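Local structure of rhamnose ABC transporter, periplasmic rhamnose-binding protein (Kribbella flavida, 4KVF) at residues G285-Y290 and E306-G311. The protein probably binds a carbohydrate, likely rhamnose, outside the cell membrane as the solute-binding component of an ABC transporter. Residues are numbered along the deposited sequence; the frame is centred on the assembly and turned at random.
Sequences GYLAAY and EKFKAG
The axes of strand 307-309 and helix 285-290 pass 10.2 Å apart at 114°, and the chain comes nearest just beyond the strand, where the CA atoms of Tyr-290 and Ala-310 are 5.2 Å apart. The Tyr-290 ring lies flat against the peptide that joins Ala-310 to Gly-311: Ala-310 C and Gly-311 N sit over its centre, on one face. Gly-311 CA adds a CH-pi contact to that ring, 4.2 Å from the centroid and 24° off the normal. A side chain at Gly-311 would run into Tyr-286 OH and the Tyr-290 ring, and its positive phi also favours glycine. The Tyr-286 ring instead offers its edge, with Ala-310 O near the ring plane and 3.4 Å from Tyr-286 CE1. At the end of the ring its hydroxyl is hydrogen-bonded to Lys-312 N. In the two-domain periplasmic binding protein fold, the contact joins helix 281-296, which packs on strand 138-141 of the six-stranded parallel sheet, to the small hairpin of strands 307-309 and 315-317. Ala-310 CB touches Leu-287 CD1 at 3.6 Å and, from a direction roughly at right angles to it, Tyr-290 CB at 3.8 Å. Leu-287, its CG anti to the backbone N (chi1 177°), extends CD1 to Phe-308 CZ as well, and these two side chains cross at about a right angle. Phe-308 CE2 also reaches Tyr-290 C at 4.0 Å. An alanine in place of Tyr-290 would probably leave the Ala-310 to Gly-311 peptide without its aromatic cover and Glu-67 without the hydroxyl it bonds. Glu-67, at the end of helix 52-67, also bonds Tyr-286 OH weakly.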
ATOM      1  N   GLY A 285       7.705  -2.128  -5.849  1.00 25.80           N
ATOM      2  CA  GLY A 285       9.095  -1.930  -6.212  1.00 25.88           C
ATOM      3  C   GLY A 285       9.344  -2.258  -7.669  1.00 28.00           C
ATOM      4  O   GLY A 285      10.119  -1.591  -8.357  1.00 23.50           O
ATOM      5  N   TYR A 286       8.687  -3.316  -8.139  1.00 22.53           N
ATOM      6  CA  TYR A 286       8.790  -3.743  -9.538  1.00 24.83           C
ATOM      7  C   TYR A 286       8.246  -2.652 -10.464  1.00 26.57           C
ATOM      8  O   TYR A 286       8.899  -2.254 -11.432  1.00 23.86           O
ATOM      9  CB  TYR A 286       8.039  -5.074  -9.708  1.00 23.97           C
ATOM     10  CG  TYR A 286       8.116  -5.715 -11.069  1.00 23.44           C
ATOM     11  CD1 TYR A 286       7.335  -5.246 -12.121  1.00 25.04           C
ATOM     12  CD2 TYR A 286       8.928  -6.815 -11.291  1.00 28.73           C
ATOM     13  CE1 TYR A 286       7.387  -5.849 -13.370  1.00 24.19           C
ATOM     14  CE2 TYR A 286       8.991  -7.417 -12.540  1.00 31.64           C
ATOM     15  CZ  TYR A 286       8.211  -6.929 -13.570  1.00 26.33           C
ATOM     16  OH  TYR A 286       8.264  -7.528 -14.815  1.00 29.77           O
ATOM     17  N   LEU A 287       7.052  -2.150 -10.165  1.00 20.34           N
ATOM     18  CA  LEU A 287       6.477  -1.095 -10.972  1.00 21.99           C
ATOM     19  C   LEU A 287       7.342   0.162 -10.937  1.00 25.14           C
ATOM     20  O   LEU A 287       7.524   0.812 -11.958  1.00 22.25           O
ATOM     21  CB  LEU A 287       5.044  -0.787 -10.518  1.00 24.68           C
ATOM     22  CG  LEU A 287       4.328   0.366 -11.233  1.00 24.06           C
ATOM     23  CD1 LEU A 287       4.363   0.198 -12.752  1.00 24.85           C
ATOM     24  CD2 LEU A 287       2.882   0.475 -10.742  1.00 22.63           C
ATOM     25  N   ALA A 288       7.883   0.495  -9.766  1.00 23.47           N
ATOM     26  CA  ALA A 288       8.715   1.691  -9.645  1.00 23.84           C
ATOM     27  C   ALA A 288       9.935   1.639 -10.576  1.00 25.52           C
ATOM     28  O   ALA A 288      10.287   2.644 -11.197  1.00 23.01           O
ATOM     29  CB  ALA A 288       9.152   1.905  -8.194  1.00 22.67           C
ATOM     30  N   ALA A 289      10.563   0.468 -10.689  1.00 21.14           N
ATOM     31  CA  ALA A 289      11.715   0.320 -11.578  1.00 25.85           C
ATOM     32  C   ALA A 289      11.342   0.564 -13.042  1.00 24.39           C
ATOM     33  O   ALA A 289      12.048   1.258 -13.775  1.00 24.64           O
ATOM     34  CB  ALA A 289      12.347  -1.049 -11.412  1.00 26.15           C
ATOM     35  N   TYR A 290      10.220   0.007 -13.484  1.00 23.78           N
ATOM     36  CA  TYR A 290       9.809   0.219 -14.868  1.00 26.70           C
ATOM     37  C   TYR A 290       9.416   1.666 -15.144  1.00 25.81           C
ATOM     38  O   TYR A 290       9.699   2.193 -16.213  1.00 24.09           O
ATOM     39  CB  TYR A 290       8.691  -0.760 -15.281  1.00 24.81           C
ATOM     40  CG  TYR A 290       9.230  -2.100 -15.737  1.00 24.40           C
ATOM     41  CD1 TYR A 290       9.629  -2.297 -17.057  1.00 25.62           C
ATOM     42  CD2 TYR A 290       9.351  -3.167 -14.852  1.00 24.81           C
ATOM     43  CE1 TYR A 290      10.138  -3.519 -17.480  1.00 27.39           C
ATOM     44  CE2 TYR A 290       9.867  -4.391 -15.271  1.00 28.02           C
ATOM     45  CZ  TYR A 290      10.253  -4.561 -16.585  1.00 29.11           C
ATOM     46  OH  TYR A 290      10.763  -5.775 -16.999  1.00 30.20           O
ATOM     47  N   GLU A 306      -0.201   9.613 -20.244  1.00 25.36           N
ATOM     48  CA  GLU A 306       0.901   8.905 -20.881  1.00 30.98           C
ATOM     49  C   GLU A 306       0.849   7.433 -20.483  1.00 29.82           C
ATOM     50  O   GLU A 306       0.472   7.102 -19.358  1.00 32.07           O
ATOM     51  CB  GLU A 306       2.243   9.513 -20.454  1.00 27.17           C
ATOM     52  CG  GLU A 306       2.500  10.882 -21.061  1.00 31.22           C
ATOM     53  CD  GLU A 306       3.834  11.455 -20.644  1.00 35.86           C
ATOM     54  OE1 GLU A 306       4.374  10.991 -19.618  1.00 34.38           O
ATOM     55  OE2 GLU A 306       4.342  12.360 -21.344  1.00 41.94           O
ATOM     56  N   LYS A 307       1.221   6.556 -21.411  1.00 27.11           N
ATOM     57  CA  LYS A 307       1.168   5.115 -21.165  1.00 27.41           C
ATOM     58  C   LYS A 307       2.545   4.491 -21.286  1.00 30.77           C
ATOM     59  O   LYS A 307       3.362   4.939 -22.088  1.00 30.18           O
ATOM     60  CB  LYS A 307       0.204   4.422 -22.142  1.00 31.85           C
ATOM     61  CG  LYS A 307      -1.257   4.877 -22.048  1.00 34.57           C
ATOM     62  CD  LYS A 307      -2.194   4.106 -22.995  1.00 34.83           C
ATOM     63  CE  LYS A 307      -2.028   4.560 -24.445  1.00 51.62           C
ATOM     64  NZ  LYS A 307      -3.046   3.953 -25.359  1.00 64.42           N
ATOM     65  N   PHE A 308       2.797   3.450 -20.495  1.00 28.02           N
ATOM     66  CA  PHE A 308       4.030   2.686 -20.636  1.00 29.46           C
ATOM     67  C   PHE A 308       3.826   1.249 -20.205  1.00 31.41           C
ATOM     68  O   PHE A 308       2.843   0.925 -19.546  1.00 29.21           O
ATOM     69  CB  PHE A 308       5.175   3.321 -19.843  1.00 26.17           C
ATOM     70  CG  PHE A 308       4.999   3.242 -18.354  1.00 24.17           C
ATOM     71  CD1 PHE A 308       4.115   4.083 -17.703  1.00 25.79           C
ATOM     72  CD2 PHE A 308       5.723   2.317 -17.597  1.00 23.43           C
ATOM     73  CE1 PHE A 308       3.956   4.011 -16.318  1.00 23.20           C
ATOM     74  CE2 PHE A 308       5.558   2.232 -16.224  1.00 24.74           C
ATOM     75  CZ  PHE A 308       4.670   3.085 -15.581  1.00 25.44           C
ATOM     76  N   LYS A 309       4.758   0.393 -20.611  1.00 28.72           N
ATOM     77  CA  LYS A 309       4.710  -1.024 -20.291  1.00 28.51           C
ATOM     78  C   LYS A 309       5.552  -1.262 -19.054  1.00 28.40           C
ATOM     79  O   LYS A 309       6.638  -0.698 -18.919  1.00 28.57           O
ATOM     80  CB  LYS A 309       5.274  -1.850 -21.452  1.00 27.33           C
ATOM     81  CG  LYS A 309       4.521  -1.722 -22.760  1.00 46.66           C
ATOM     82  CD  LYS A 309       3.065  -2.124 -22.601  1.00 43.33           C
ATOM     83  CE  LYS A 309       2.435  -2.435 -23.951  1.00 49.85           C
ATOM     84  NZ  LYS A 309       2.789  -1.414 -24.977  1.00 44.79           N
ATOM     85  N   ALA A 310       5.045  -2.091 -18.145  1.00 29.06           N
ATOM     86  CA  ALA A 310       5.776  -2.429 -16.927  1.00 25.37           C
ATOM     87  C   ALA A 310       5.910  -3.930 -16.747  1.00 21.52           C
ATOM     88  O   ALA A 310       5.458  -4.481 -15.750  1.00 28.06           O
ATOM     89  CB  ALA A 310       5.098  -1.805 -15.704  1.00 26.94           C
ATOM     90  N   GLY A 311       6.540  -4.588 -17.715  1.00 22.98           N
ATOM     91  CA  GLY A 311       6.799  -6.014 -17.626  1.00 26.48           C
ATOM     92  C   GLY A 311       5.556  -6.842 -17.350  1.00 31.85           C
ATOM     93  O   GLY A 311       4.521  -6.672 -18.001  1.00 32.88           O
TER